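Long-range contacts in NAD-dependent protein deacylase 2 (Archaeoglobus fulgidus, PDB 4TWJ), which removes acyl groups, including acetyl, from lysine side chains of proteins at the expense of NAD+, and in doing so represses transcription by increasing the DNA affinity of Alba: residues Ile98-Asp103 / Leu115-Ser120; Cys129-Asp134 / Cys150-Ser155; Gly210-Ile215 / Ile226-Ile231. One frame throughout, in Å; residues are numbered along the deposited sequence.

Contact 1. Residues Ile98-Asp103 / Leu115-Ser120; sequences ITQNID and LELHGS. With ACT (acetate ion), chain E.
Two waters flank Asn101 O and tie it to the facing segment. Water 2 donates both to Asn101 O, at 2.8 Å, and to Glu116 OE1, whose carboxylate is also held by Gln107; water 1 accepts from His118 N and lies 2.8 Å from Asn101 O. One residue earlier the link is direct: His118 ND1 donates to Gln100 O over 2.9 Å, meeting a lone pair in the carbonyl plane. This bond, 18° out of the imidazole plane, helps to set the ring's rotation. The Gln100 side chain runs alongside the ring, CB 3.6 Å from His118 CE1, and carries its amide on to Ser192. Thr99 OG1, anti to the backbone N (chi1 -170°), accepts from Asn101 N in an ST turn and is also hydrogen-bonded to Thr22. Before that turn, Thr99 N bonds to Leu115 O in parallel pairing, and Ile98 CG2 presses tightly on Leu117 CD1 at 3.5 Å. The modified side chain of the bound peptide packs on Ile102 and His118. The whole illustrates how the C-terminal ends of neighbouring strands in a Rossmann-type beta-alpha-beta unit build a sirtuin active site, uniting NAD+-binding residues 100-103 with His118, the predicted proton acceptor.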
ATOM      1  N   ILE A  98      -4.889  -4.423  -1.795  1.00 11.54           N
ATOM      2  CA  ILE A  98      -3.884  -4.024  -2.762  1.00 11.29           C
ATOM      3  C   ILE A  98      -3.146  -2.847  -2.151  1.00 11.32           C
ATOM      4  O   ILE A  98      -3.768  -1.851  -1.801  1.00 11.09           O
ATOM      5  CB  ILE A  98      -4.529  -3.595  -4.096  1.00 11.28           C
ATOM      6  CG1 ILE A  98      -5.330  -4.751  -4.702  1.00 11.39           C
ATOM      7  CG2 ILE A  98      -3.465  -3.116  -5.072  1.00 11.35           C
ATOM      8  CD1 ILE A  98      -6.272  -4.336  -5.810  1.00 11.49           C
ATOM      9  N   THR A  99      -1.827  -2.943  -2.017  1.00 11.43           N
ATOM     10  CA  THR A  99      -1.088  -1.853  -1.386  1.00 11.70           C
ATOM     11  C   THR A  99       0.107  -1.379  -2.206  1.00 12.11           C
ATOM     12  O   THR A  99       0.779  -2.167  -2.873  1.00 11.79           O
ATOM     13  CB  THR A  99      -0.636  -2.201   0.053  1.00 11.74           C
ATOM     14  OG1 THR A  99      -0.121  -1.022   0.681  1.00 11.71           O
ATOM     15  CG2 THR A  99       0.429  -3.289   0.064  1.00 11.76           C
ATOM     16  N   GLN A 100       0.348  -0.077  -2.125  1.00 12.80           N
ATOM     17  CA  GLN A 100       1.517   0.553  -2.715  1.00 13.48           C
ATOM     18  C   GLN A 100       2.671   0.575  -1.716  1.00 13.56           C
ATOM     19  O   GLN A 100       3.784   0.959  -2.070  1.00 13.04           O
ATOM     20  CB  GLN A 100       1.183   1.989  -3.121  1.00 14.45           C
ATOM     21  CG  GLN A 100       0.067   2.098  -4.148  1.00 15.39           C
ATOM     22  CD  GLN A 100      -0.250   3.530  -4.522  1.00 16.55           C
ATOM     23  OE1 GLN A 100       0.499   4.169  -5.256  1.00 18.88           O
ATOM     24  NE2 GLN A 100      -1.367   4.042  -4.027  1.00 17.13           N
ATOM     25  N   ASN A 101       2.393   0.176  -0.475  1.00 13.75           N
ATOM     26  CA  ASN A 101       3.345   0.312   0.628  1.00 14.33           C
ATOM     27  C   ASN A 101       4.282  -0.880   0.751  1.00 14.83           C
ATOM     28  O   ASN A 101       3.926  -1.997   0.392  1.00 14.35           O
ATOM     29  CB  ASN A 101       2.590   0.503   1.946  1.00 14.38           C
ATOM     30  CG  ASN A 101       1.621   1.666   1.898  1.00 14.35           C
ATOM     31  OD1 ASN A 101       1.839   2.641   1.182  1.00 14.50           O
ATOM     32  ND2 ASN A 101       0.535   1.562   2.657  1.00 14.45           N
ATOM     33  N   ILE A 102       5.477  -0.628   1.288  1.00 15.64           N
ATOM     34  CA  ILE A 102       6.544  -1.631   1.330  1.00 16.35           C
ATOM     35  C   ILE A 102       6.901  -2.052   2.756  1.00 17.19           C
ATOM     36  O   ILE A 102       7.869  -2.788   2.961  1.00 17.24           O
ATOM     37  CB  ILE A 102       7.817  -1.116   0.618  1.00 16.53           C
ATOM     38  CG1 ILE A 102       8.359   0.155   1.288  1.00 16.83           C
ATOM     39  CG2 ILE A 102       7.518  -0.855  -0.851  1.00 16.39           C
ATOM     40  CD1 ILE A 102       9.790   0.478   0.911  1.00 17.00           C
ATOM     41  N   ASP A 103       6.091  -1.610   3.717  1.00 18.25           N
ATOM     42  CA  ASP A 103       6.382  -1.748   5.148  1.00 19.18           C
ATOM     43  C   ASP A 103       5.768  -2.987   5.802  1.00 19.67           C
ATOM     44  O   ASP A 103       6.009  -3.241   6.983  1.00 19.21           O
ATOM     45  CB  ASP A 103       5.906  -0.492   5.897  1.00 19.86           C
ATOM     46  CG  ASP A 103       4.446  -0.149   5.615  1.00 20.50           C
ATOM     47  OD1 ASP A 103       4.124   1.050   5.546  1.00 22.41           O
ATOM     48  OD2 ASP A 103       3.620  -1.067   5.444  1.00 20.52           O
ATOM     49  N   LEU A 115      -1.702  -7.880  -1.716  1.00 13.79           N
ATOM     50  CA  LEU A 115      -0.984  -7.755  -2.979  1.00 13.40           C
ATOM     51  C   LEU A 115      -0.057  -6.542  -2.924  1.00 13.25           C
ATOM     52  O   LEU A 115      -0.509  -5.392  -2.955  1.00 12.78           O
ATOM     53  CB  LEU A 115      -1.972  -7.640  -4.144  1.00 13.36           C
ATOM     54  CG  LEU A 115      -2.869  -8.866  -4.345  1.00 13.43           C
ATOM     55  CD1 LEU A 115      -3.964  -8.580  -5.364  1.00 13.47           C
ATOM     56  CD2 LEU A 115      -2.046 -10.075  -4.769  1.00 13.65           C
ATOM     57  N   GLU A 116       1.242  -6.815  -2.820  1.00 12.97           N
ATOM     58  CA  GLU A 116       2.259  -5.773  -2.681  1.00 13.06           C
ATOM     59  C   GLU A 116       2.731  -5.308  -4.055  1.00 12.69           C
ATOM     60  O   GLU A 116       3.664  -5.869  -4.640  1.00 12.37           O
ATOM     61  CB  GLU A 116       3.431  -6.281  -1.834  1.00 13.63           C
ATOM     62  CG  GLU A 116       3.051  -6.528  -0.382  1.00 14.21           C
ATOM     63  CD  GLU A 116       4.191  -7.086   0.445  1.00 14.76           C
ATOM     64  OE1 GLU A 116       4.444  -6.543   1.538  1.00 15.23           O
ATOM     65  OE2 GLU A 116       4.823  -8.067   0.002  1.00 15.81           O
ATOM     66  N   LEU A 117       2.065  -4.278  -4.567  1.00 12.11           N
ATOM     67  CA  LEU A 117       2.348  -3.752  -5.898  1.00 12.05           C
ATOM     68  C   LEU A 117       3.791  -3.314  -6.068  1.00 12.21           C
ATOM     69  O   LEU A 117       4.351  -3.440  -7.153  1.00 12.09           O
ATOM     70  CB  LEU A 117       1.446  -2.556  -6.201  1.00 11.98           C
ATOM     71  CG  LEU A 117      -0.053  -2.834  -6.304  1.00 12.09           C
ATOM     72  CD1 LEU A 117      -0.780  -1.518  -6.540  1.00 12.13           C
ATOM     73  CD2 LEU A 117      -0.369  -3.838  -7.398  1.00 12.08           C
ATOM     74  N   HIS A 118       4.383  -2.790  -5.001  1.00 12.32           N
ATOM     75  CA  HIS A 118       5.735  -2.249  -5.071  1.00 12.55           C
ATOM     76  C   HIS A 118       6.736  -3.065  -4.267  1.00 13.20           C
ATOM     77  O   HIS A 118       7.813  -2.566  -3.920  1.00 13.30           O
ATOM     78  CB  HIS A 118       5.721  -0.797  -4.615  1.00 12.42           C
ATOM     79  CG  HIS A 118       4.851   0.078  -5.461  1.00 12.26           C
ATOM     80  ND1 HIS A 118       4.135   1.137  -4.950  1.00 12.33           N
ATOM     81  CD2 HIS A 118       4.576   0.041  -6.787  1.00 12.37           C
ATOM     82  CE1 HIS A 118       3.463   1.722  -5.927  1.00 12.27           C
ATOM     83  NE2 HIS A 118       3.714   1.076  -7.051  1.00 12.32           N
ATOM     84  N   GLY A 119       6.393  -4.324  -4.006  1.00 13.71           N
ATOM     85  CA  GLY A 119       7.255  -5.222  -3.245  1.00 14.37           C
ATOM     86  C   GLY A 119       7.362  -4.831  -1.786  1.00 15.02           C
ATOM     87  O   GLY A 119       6.442  -4.238  -1.219  1.00 14.80           O
ATOM     88  N   SER A 120       8.493  -5.165  -1.171  1.00 15.80           N
ATOM     89  CA  SER A 120       8.716  -4.863   0.242  1.00 16.72           C
ATOM     90  C   SER A 120      10.192  -4.954   0.586  1.00 17.30           C
ATOM     91  O   SER A 120      10.991  -5.424  -0.217  1.00 16.96           O
ATOM     92  CB  SER A 120       7.943  -5.838   1.132  1.00 17.12           C
ATOM     93  OG  SER A 120       8.587  -7.099   1.179  1.00 17.56           O
TER
HETATM   94  C   ACT E 303       5.603   2.891   2.288  1.00 35.71           C
HETATM   95  O   ACT E 303       5.583   1.954   3.110  1.00 35.78           O
HETATM   96  OXT ACT E 303       5.933   2.710   1.096  1.00 35.39           O
HETATM   97  CH3 ACT E 303       5.220   4.268   2.740  1.00 36.17           C
HETATM   98  O   HOH W   1       4.125  -2.983  -2.251  1.00 11.57           O
HETATM   99  O   HOH W   2       3.918  -3.923   2.367  1.00 17.91           O

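Contact 2. Residues Cys129-Asp134 / Cys150-Ser155. With ZN (zinc ion), chain C.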
ATOM      1  N   CYS A 129      27.136  -9.036  -7.178  1.00 18.52           N
ATOM      2  CA  CYS A 129      27.399 -10.482  -7.114  1.00 17.98           C
ATOM      3  C   CYS A 129      26.136 -11.342  -6.957  1.00 18.18           C
ATOM      4  O   CYS A 129      26.229 -12.570  -6.919  1.00 18.05           O
ATOM      5  CB  CYS A 129      28.383 -10.793  -5.985  1.00 17.47           C
ATOM      6  SG  CYS A 129      27.643 -10.864  -4.338  1.00 16.86           S
ATOM      7  N   HIS A 130      24.972 -10.695  -6.859  1.00 18.49           N
ATOM      8  CA  HIS A 130      23.659 -11.368  -6.858  1.00 19.21           C
ATOM      9  C   HIS A 130      23.362 -12.173  -5.581  1.00 18.25           C
ATOM     10  O   HIS A 130      22.448 -13.001  -5.553  1.00 18.51           O
ATOM     11  CB  HIS A 130      23.494 -12.227  -8.121  1.00 20.48           C
ATOM     12  CG  HIS A 130      23.977 -11.555  -9.369  1.00 22.10           C
ATOM     13  ND1 HIS A 130      23.268 -10.553  -9.997  1.00 23.15           N
ATOM     14  CD2 HIS A 130      25.109 -11.726 -10.094  1.00 23.27           C
ATOM     15  CE1 HIS A 130      23.939 -10.142 -11.059  1.00 23.65           C
ATOM     16  NE2 HIS A 130      25.059 -10.838 -11.140  1.00 23.61           N
ATOM     17  N   GLU A 131      24.114 -11.901  -4.518  1.00 17.16           N
ATOM     18  CA  GLU A 131      23.845 -12.486  -3.207  1.00 16.67           C
ATOM     19  C   GLU A 131      22.469 -12.037  -2.716  1.00 16.28           C
ATOM     20  O   GLU A 131      22.068 -10.897  -2.959  1.00 16.78           O
ATOM     21  CB  GLU A 131      24.914 -12.045  -2.205  1.00 16.84           C
ATOM     22  CG  GLU A 131      24.972 -12.859  -0.927  1.00 17.14           C
ATOM     23  CD  GLU A 131      25.530 -14.263  -1.118  1.00 17.32           C
ATOM     24  OE1 GLU A 131      25.893 -14.649  -2.244  1.00 17.30           O
ATOM     25  OE2 GLU A 131      25.601 -14.996  -0.117  1.00 17.53           O
ATOM     26  N   THR A 132      21.754 -12.927  -2.033  1.00 15.52           N
ATOM     27  CA  THR A 132      20.424 -12.611  -1.508  1.00 15.27           C
ATOM     28  C   THR A 132      20.434 -12.491   0.012  1.00 14.66           C
ATOM     29  O   THR A 132      21.231 -13.139   0.694  1.00 14.78           O
ATOM     30  CB  THR A 132      19.377 -13.658  -1.933  1.00 15.65           C
ATOM     31  OG1 THR A 132      19.695 -14.928  -1.350  1.00 16.21           O
ATOM     32  CG2 THR A 132      19.344 -13.788  -3.442  1.00 15.73           C
ATOM     33  N   TYR A 133      19.546 -11.643   0.529  1.00 14.06           N
ATOM     34  CA  TYR A 133      19.476 -11.339   1.956  1.00 13.63           C
ATOM     35  C   TYR A 133      18.042 -11.231   2.443  1.00 13.61           C
ATOM     36  O   TYR A 133      17.137 -10.901   1.673  1.00 13.58           O
ATOM     37  CB  TYR A 133      20.161 -10.002   2.255  1.00 13.31           C
ATOM     38  CG  TYR A 133      21.633  -9.998   1.955  1.00 13.01           C
ATOM     39  CD1 TYR A 133      22.107  -9.639   0.696  1.00 13.02           C
ATOM     40  CD2 TYR A 133      22.557 -10.363   2.929  1.00 13.08           C
ATOM     41  CE1 TYR A 133      23.462  -9.647   0.416  1.00 12.99           C
ATOM     42  CE2 TYR A 133      23.909 -10.373   2.658  1.00 12.98           C
ATOM     43  CZ  TYR A 133      24.358 -10.020   1.405  1.00 13.10           C
ATOM     44  OH  TYR A 133      25.710 -10.042   1.151  1.00 13.55           O
ATOM     45  N   ASP A 134      17.860 -11.497   3.734  1.00 13.71           N
ATOM     46  CA  ASP A 134      16.648 -11.139   4.455  1.00 14.35           C
ATOM     47  C   ASP A 134      16.894  -9.830   5.186  1.00 13.76           C
ATOM     48  O   ASP A 134      18.009  -9.568   5.645  1.00 13.24           O
ATOM     49  CB  ASP A 134      16.293 -12.210   5.484  1.00 15.16           C
ATOM     50  CG  ASP A 134      15.981 -13.543   4.853  1.00 16.32           C
ATOM     51  OD1 ASP A 134      16.492 -14.566   5.348  1.00 18.28           O
ATOM     52  OD2 ASP A 134      15.227 -13.578   3.862  1.00 17.46           O
ATOM     53  N   CYS A 150      26.964  -5.481   0.955  1.00 13.91           N
ATOM     54  CA  CYS A 150      27.039  -6.910   0.683  1.00 14.26           C
ATOM     55  C   CYS A 150      28.204  -7.525   1.448  1.00 14.77           C
ATOM     56  O   CYS A 150      29.346  -7.097   1.295  1.00 14.71           O
ATOM     57  CB  CYS A 150      27.225  -7.158  -0.795  1.00 14.09           C
ATOM     58  SG  CYS A 150      27.289  -8.906  -1.238  1.00 14.08           S
ATOM     59  N   ARG A 151      27.917  -8.523   2.272  1.00 15.86           N
ATOM     60  CA  ARG A 151      28.963  -9.168   3.064  1.00 16.79           C
ATOM     61  C   ARG A 151      29.905  -9.999   2.193  1.00 17.19           C
ATOM     62  O   ARG A 151      31.100 -10.092   2.484  1.00 17.68           O
ATOM     63  CB  ARG A 151      28.354 -10.035   4.165  1.00 17.94           C
ATOM     64  CG  ARG A 151      29.390 -10.674   5.083  1.00 18.68           C
ATOM     65  CD  ARG A 151      28.734 -11.365   6.263  1.00 19.53           C
ATOM     66  NE  ARG A 151      28.182 -10.419   7.239  1.00 20.11           N
ATOM     67  CZ  ARG A 151      28.740 -10.097   8.409  1.00 20.62           C
ATOM     68  NH1 ARG A 151      28.125  -9.234   9.212  1.00 20.92           N
ATOM     69  NH2 ARG A 151      29.894 -10.626   8.801  1.00 21.12           N
ATOM     70  N   LYS A 152      29.380 -10.598   1.129  1.00 16.64           N
ATOM     71  CA  LYS A 152      30.210 -11.433   0.264  1.00 16.89           C
ATOM     72  C   LYS A 152      31.264 -10.605  -0.470  1.00 16.91           C
ATOM     73  O   LYS A 152      32.457 -10.890  -0.365  1.00 17.50           O
ATOM     74  CB  LYS A 152      29.359 -12.213  -0.741  1.00 16.95           C
ATOM     75  CG  LYS A 152      30.184 -13.091  -1.672  1.00 17.25           C
ATOM     76  CD  LYS A 152      29.326 -14.075  -2.449  1.00 17.60           C
ATOM     77  CE  LYS A 152      28.948 -15.280  -1.605  1.00 17.91           C
ATOM     78  NZ  LYS A 152      28.117 -16.243  -2.372  1.00 18.35           N
ATOM     79  N   CYS A 153      30.825  -9.582  -1.202  1.00 16.73           N
ATOM     80  CA  CYS A 153      31.718  -8.852  -2.111  1.00 16.46           C
ATOM     81  C   CYS A 153      32.029  -7.407  -1.692  1.00 16.40           C
ATOM     82  O   CYS A 153      32.902  -6.768  -2.290  1.00 16.40           O
ATOM     83  CB  CYS A 153      31.138  -8.873  -3.523  1.00 16.50           C
ATOM     84  SG  CYS A 153      29.829  -7.664  -3.825  1.00 16.85           S
ATOM     85  N   GLY A 154      31.327  -6.900  -0.680  1.00 15.86           N
ATOM     86  CA  GLY A 154      31.585  -5.560  -0.137  1.00 15.73           C
ATOM     87  C   GLY A 154      30.827  -4.434  -0.820  1.00 15.50           C
ATOM     88  O   GLY A 154      30.974  -3.275  -0.440  1.00 15.65           O
ATOM     89  N   SER A 155      30.002  -4.767  -1.811  1.00 15.20           N
ATOM     90  CA  SER A 155      29.322  -3.754  -2.625  1.00 15.06           C
ATOM     91  C   SER A 155      28.423  -2.826  -1.814  1.00 14.97           C
ATOM     92  O   SER A 155      27.851  -3.219  -0.794  1.00 14.76           O
ATOM     93  CB  SER A 155      28.490  -4.418  -3.725  1.00 15.19           C
ATOM     94  OG  SER A 155      27.802  -3.456  -4.510  1.00 15.20           O
TER
HETATM   95 ZN    ZN C 301      27.753  -8.700  -3.509  1.00 15.18          ZN
HETATM   96  O   HOH W   3      26.767 -17.565  -0.105  1.00 27.51           O
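Glu131 and Lys152 cross at about a right angle, the ammonium of one meeting the carboxylate of the other on the periphery of a zinc site. Lys152 NZ approaches Glu131 OE1 at 2.7 Å from the syn side, 33° out of the carboxylate plane, and water 3 closes the pair by joining NZ to OE2. The bend of the glutamate at chi2 (72°) folds its carboxylate back toward the lysine. Tyr133 comes in differently, with its ring edge toward Cys150: SG lies 85° off the ring normal and 3.1 Å from Tyr133 OH. The same hydroxyl oxygen accepts from Arg151 N at 2.9 Å, so the tyrosine holds the start of the 150-155 turn. Between the segments, Cys129, Cys150 and Cys153 each direct SG to the zinc at 2.3 Å, and Cys126 completes the four-cysteine site. Weak N-H...S bonds, Glu131 N to Cys129 SG at 3.7 Å and Cys153 N to Cys150 SG at 3.6 Å, form a second shell. Four thiolates around a dication would leave net negative charge, which these backbone N-H groups probably help to offset; a full set of protein ligands, with Cys126 included, is consistent with a structural rather than a catalytic metal.

Contact 3. Residues Gly210-Ile215 / Ile226-Ile231; sequences GAKMII and IFDVKI
With CG1 of Ile215 anti to the backbone N (chi1 -173°) and the Phe227 ring anti to its own carbonyl carbon (chi1 -71°), the two side chains cross at about a right angle, and the isoleucine stands over one face of the phenyl. Its CB sits above the ring centre, 3.6 Å from the centroid of Phe227, in a CH-pi contact; its two branches spread over the same face, Ile215 CD1 reaching Phe227 CE2 at 3.6 Å. From an oblique direction Met213 CB touches Phe227 CD1, while Met213 O and Ile214 N lie in plane at the ring's edge. Without the ring, as with an alanine here, the flank of Ile215 and CB of Met213 would probably lose their apolar cover, and a gap would open next to Val189 and Leu194. Beyond Phe227 the chain enters strand 229-232, one of the two outermost strands of the parallel Rossmann-type sheet, and runs beside strand 212-217; the axes of segments 212-215 and 229-231 are 8° apart. At the entry two donors grip Met213 O: Asp228 N at 2.8 Å and Val229 N at 3.1 Å. Asp228 then turns its carboxylate back, and OD1 takes Met213 N at 2.8 Å on its anti lone pair, standing in for a backbone carbonyl where the regular pairing has not yet begun. Farther along, Ile215 N bonds to Val229 O and Ile231 N to Ile215 O. On the sheet face away from Phe227, Ile214 and Val229 run alongside each other in the same direction, against Ile11 of helix 2-14.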
ATOM      1  N   GLY A 210     -17.931  -1.407 -12.703  1.00 16.03           N
ATOM      2  CA  GLY A 210     -19.209  -1.187 -12.024  1.00 15.88           C
ATOM      3  C   GLY A 210     -19.164  -1.279 -10.510  1.00 15.56           C
ATOM      4  O   GLY A 210     -20.213  -1.318  -9.857  1.00 16.06           O
ATOM      5  N   ALA A 211     -17.962  -1.297  -9.939  1.00 15.14           N
ATOM      6  CA  ALA A 211     -17.813  -1.352  -8.485  1.00 14.77           C
ATOM      7  C   ALA A 211     -18.260  -0.043  -7.842  1.00 14.86           C
ATOM      8  O   ALA A 211     -18.117   1.031  -8.421  1.00 14.78           O
ATOM      9  CB  ALA A 211     -16.367  -1.645  -8.106  1.00 14.69           C
ATOM     10  N   LYS A 212     -18.796  -0.145  -6.635  1.00 15.01           N
ATOM     11  CA  LYS A 212     -19.076   1.033  -5.822  1.00 15.24           C
ATOM     12  C   LYS A 212     -17.754   1.522  -5.253  1.00 14.72           C
ATOM     13  O   LYS A 212     -16.980   0.734  -4.700  1.00 14.72           O
ATOM     14  CB  LYS A 212     -20.047   0.692  -4.697  1.00 16.17           C
ATOM     15  CG  LYS A 212     -21.393   0.155  -5.171  1.00 17.12           C
ATOM     16  CD  LYS A 212     -22.127   1.121  -6.083  1.00 18.31           C
ATOM     17  CE  LYS A 212     -22.474   2.421  -5.379  1.00 19.01           C
ATOM     18  NZ  LYS A 212     -23.461   3.223  -6.155  1.00 20.05           N
ATOM     19  N   MET A 213     -17.504   2.821  -5.393  1.00 14.06           N
ATOM     20  CA  MET A 213     -16.188   3.395  -5.131  1.00 13.47           C
ATOM     21  C   MET A 213     -16.198   4.251  -3.870  1.00 13.24           C
ATOM     22  O   MET A 213     -16.980   5.197  -3.761  1.00 13.46           O
ATOM     23  CB  MET A 213     -15.752   4.245  -6.325  1.00 13.16           C
ATOM     24  CG  MET A 213     -15.722   3.518  -7.661  1.00 12.95           C
ATOM     25  SD  MET A 213     -14.574   2.128  -7.756  1.00 12.68           S
ATOM     26  CE  MET A 213     -13.024   2.954  -7.412  1.00 12.92           C
ATOM     27  N   ILE A 214     -15.310   3.920  -2.932  1.00 12.94           N
ATOM     28  CA  ILE A 214     -15.176   4.638  -1.663  1.00 13.04           C
ATOM     29  C   ILE A 214     -13.746   5.164  -1.540  1.00 13.15           C
ATOM     30  O   ILE A 214     -12.799   4.453  -1.868  1.00 13.05           O
ATOM     31  CB  ILE A 214     -15.461   3.712  -0.456  1.00 12.98           C
ATOM     32  CG1 ILE A 214     -16.866   3.105  -0.549  1.00 13.04           C
ATOM     33  CG2 ILE A 214     -15.297   4.467   0.859  1.00 13.04           C
ATOM     34  CD1 ILE A 214     -17.043   1.856   0.282  1.00 13.10           C
ATOM     35  N   ILE A 215     -13.586   6.404  -1.078  1.00 13.38           N
ATOM     36  CA  ILE A 215     -12.250   6.937  -0.804  1.00 13.57           C
ATOM     37  C   ILE A 215     -12.197   7.547   0.595  1.00 13.99           C
ATOM     38  O   ILE A 215     -13.119   8.249   1.009  1.00 13.90           O
ATOM     39  CB  ILE A 215     -11.783   7.936  -1.898  1.00 13.50           C
ATOM     40  CG1 ILE A 215     -10.325   8.345  -1.682  1.00 13.50           C
ATOM     41  CG2 ILE A 215     -12.690   9.161  -1.977  1.00 13.49           C
ATOM     42  CD1 ILE A 215      -9.681   8.895  -2.936  1.00 13.49           C
ATOM     43  N   ILE A 226     -14.595  10.531  -9.192  1.00 18.14           N
ATOM     44  CA  ILE A 226     -15.046   9.194  -9.600  1.00 17.73           C
ATOM     45  C   ILE A 226     -15.657   8.386  -8.451  1.00 17.30           C
ATOM     46  O   ILE A 226     -16.228   7.321  -8.681  1.00 17.42           O
ATOM     47  CB  ILE A 226     -13.916   8.358 -10.263  1.00 17.79           C
ATOM     48  CG1 ILE A 226     -12.923   7.815  -9.221  1.00 17.86           C
ATOM     49  CG2 ILE A 226     -13.213   9.169 -11.346  1.00 17.88           C
ATOM     50  CD1 ILE A 226     -11.922   6.830  -9.789  1.00 18.05           C
ATOM     51  N   PHE A 227     -15.541   8.883  -7.222  1.00 16.79           N
ATOM     52  CA  PHE A 227     -15.952   8.111  -6.055  1.00 16.65           C
ATOM     53  C   PHE A 227     -17.399   8.364  -5.653  1.00 17.28           C
ATOM     54  O   PHE A 227     -17.883   9.499  -5.679  1.00 17.76           O
ATOM     55  CB  PHE A 227     -14.990   8.355  -4.894  1.00 16.22           C
ATOM     56  CG  PHE A 227     -13.644   7.727  -5.112  1.00 15.75           C
ATOM     57  CD1 PHE A 227     -13.410   6.413  -4.738  1.00 15.35           C
ATOM     58  CD2 PHE A 227     -12.626   8.433  -5.737  1.00 15.54           C
ATOM     59  CE1 PHE A 227     -12.180   5.817  -4.958  1.00 15.10           C
ATOM     60  CE2 PHE A 227     -11.393   7.844  -5.961  1.00 15.39           C
ATOM     61  CZ  PHE A 227     -11.169   6.534  -5.573  1.00 15.08           C
ATOM     62  N   ASP A 228     -18.076   7.284  -5.282  1.00 17.59           N
ATOM     63  CA  ASP A 228     -19.472   7.339  -4.859  1.00 18.27           C
ATOM     64  C   ASP A 228     -19.595   7.847  -3.428  1.00 18.22           C
ATOM     65  O   ASP A 228     -20.582   8.504  -3.074  1.00 18.36           O
ATOM     66  CB  ASP A 228     -20.103   5.956  -4.993  1.00 18.75           C
ATOM     67  CG  ASP A 228     -20.073   5.450  -6.416  1.00 19.22           C
ATOM     68  OD1 ASP A 228     -19.364   4.460  -6.683  1.00 19.31           O
ATOM     69  OD2 ASP A 228     -20.737   6.067  -7.278  1.00 20.01           O
ATOM     70  N   VAL A 229     -18.586   7.540  -2.614  1.00 17.90           N
ATOM     71  CA  VAL A 229     -18.504   7.995  -1.235  1.00 18.05           C
ATOM     72  C   VAL A 229     -17.120   8.593  -0.996  1.00 18.47           C
ATOM     73  O   VAL A 229     -16.105   7.947  -1.262  1.00 17.87           O
ATOM     74  CB  VAL A 229     -18.727   6.829  -0.249  1.00 18.17           C
ATOM     75  CG1 VAL A 229     -18.502   7.273   1.190  1.00 18.34           C
ATOM     76  CG2 VAL A 229     -20.120   6.240  -0.437  1.00 18.14           C
ATOM     77  N   LYS A 230     -17.086   9.826  -0.498  1.00 18.87           N
ATOM     78  CA  LYS A 230     -15.834  10.507  -0.185  1.00 19.93           C
ATOM     79  C   LYS A 230     -15.806  10.882   1.289  1.00 20.13           C
ATOM     80  O   LYS A 230     -16.703  11.577   1.771  1.00 20.53           O
ATOM     81  CB  LYS A 230     -15.687  11.773  -1.027  1.00 20.88           C
ATOM     82  CG  LYS A 230     -15.779  11.549  -2.528  1.00 21.95           C
ATOM     83  CD  LYS A 230     -15.488  12.827  -3.299  1.00 23.16           C
ATOM     84  CE  LYS A 230     -16.629  13.830  -3.228  1.00 23.87           C
ATOM     85  NZ  LYS A 230     -17.836  13.375  -3.968  1.00 24.48           N
ATOM     86  N   ILE A 231     -14.780  10.418   1.995  1.00 20.12           N
ATOM     87  CA  ILE A 231     -14.608  10.715   3.412  1.00 20.58           C
ATOM     88  C   ILE A 231     -13.273  11.427   3.611  1.00 21.11           C
ATOM     89  O   ILE A 231     -12.223  10.905   3.233  1.00 20.86           O
ATOM     90  CB  ILE A 231     -14.643   9.434   4.275  1.00 20.66           C
ATOM     91  CG1 ILE A 231     -15.999   8.732   4.141  1.00 20.70           C
ATOM     92  CG2 ILE A 231     -14.361   9.763   5.739  1.00 20.91           C
ATOM     93  CD1 ILE A 231     -16.008   7.302   4.640  1.00 20.51           C
TER

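How the contacts relate
Contacts 1 and 3 belong to one parallel sheet and sit at its two edges: residues 115-120 continue from one outermost strand, and 226-231 lead into the other. Their centres are 22 Å apart, their nearest atoms about 10 Å, and NAD+-binding residues such as Ser192 lie between them. Ser192 is hydrogen-bonded to Gln100 of contact 1, and its side chain lies about 7 Å from that of Ile215 in contact 3. Contact 2 stands apart in the zinc module, its centre 24 Å from that of contact 1 and 45 Å from that of contact 3. Contact 1 alone holds the predicted proton acceptor; contacts 2 and 3 lie on opposite sides of the chain's centre.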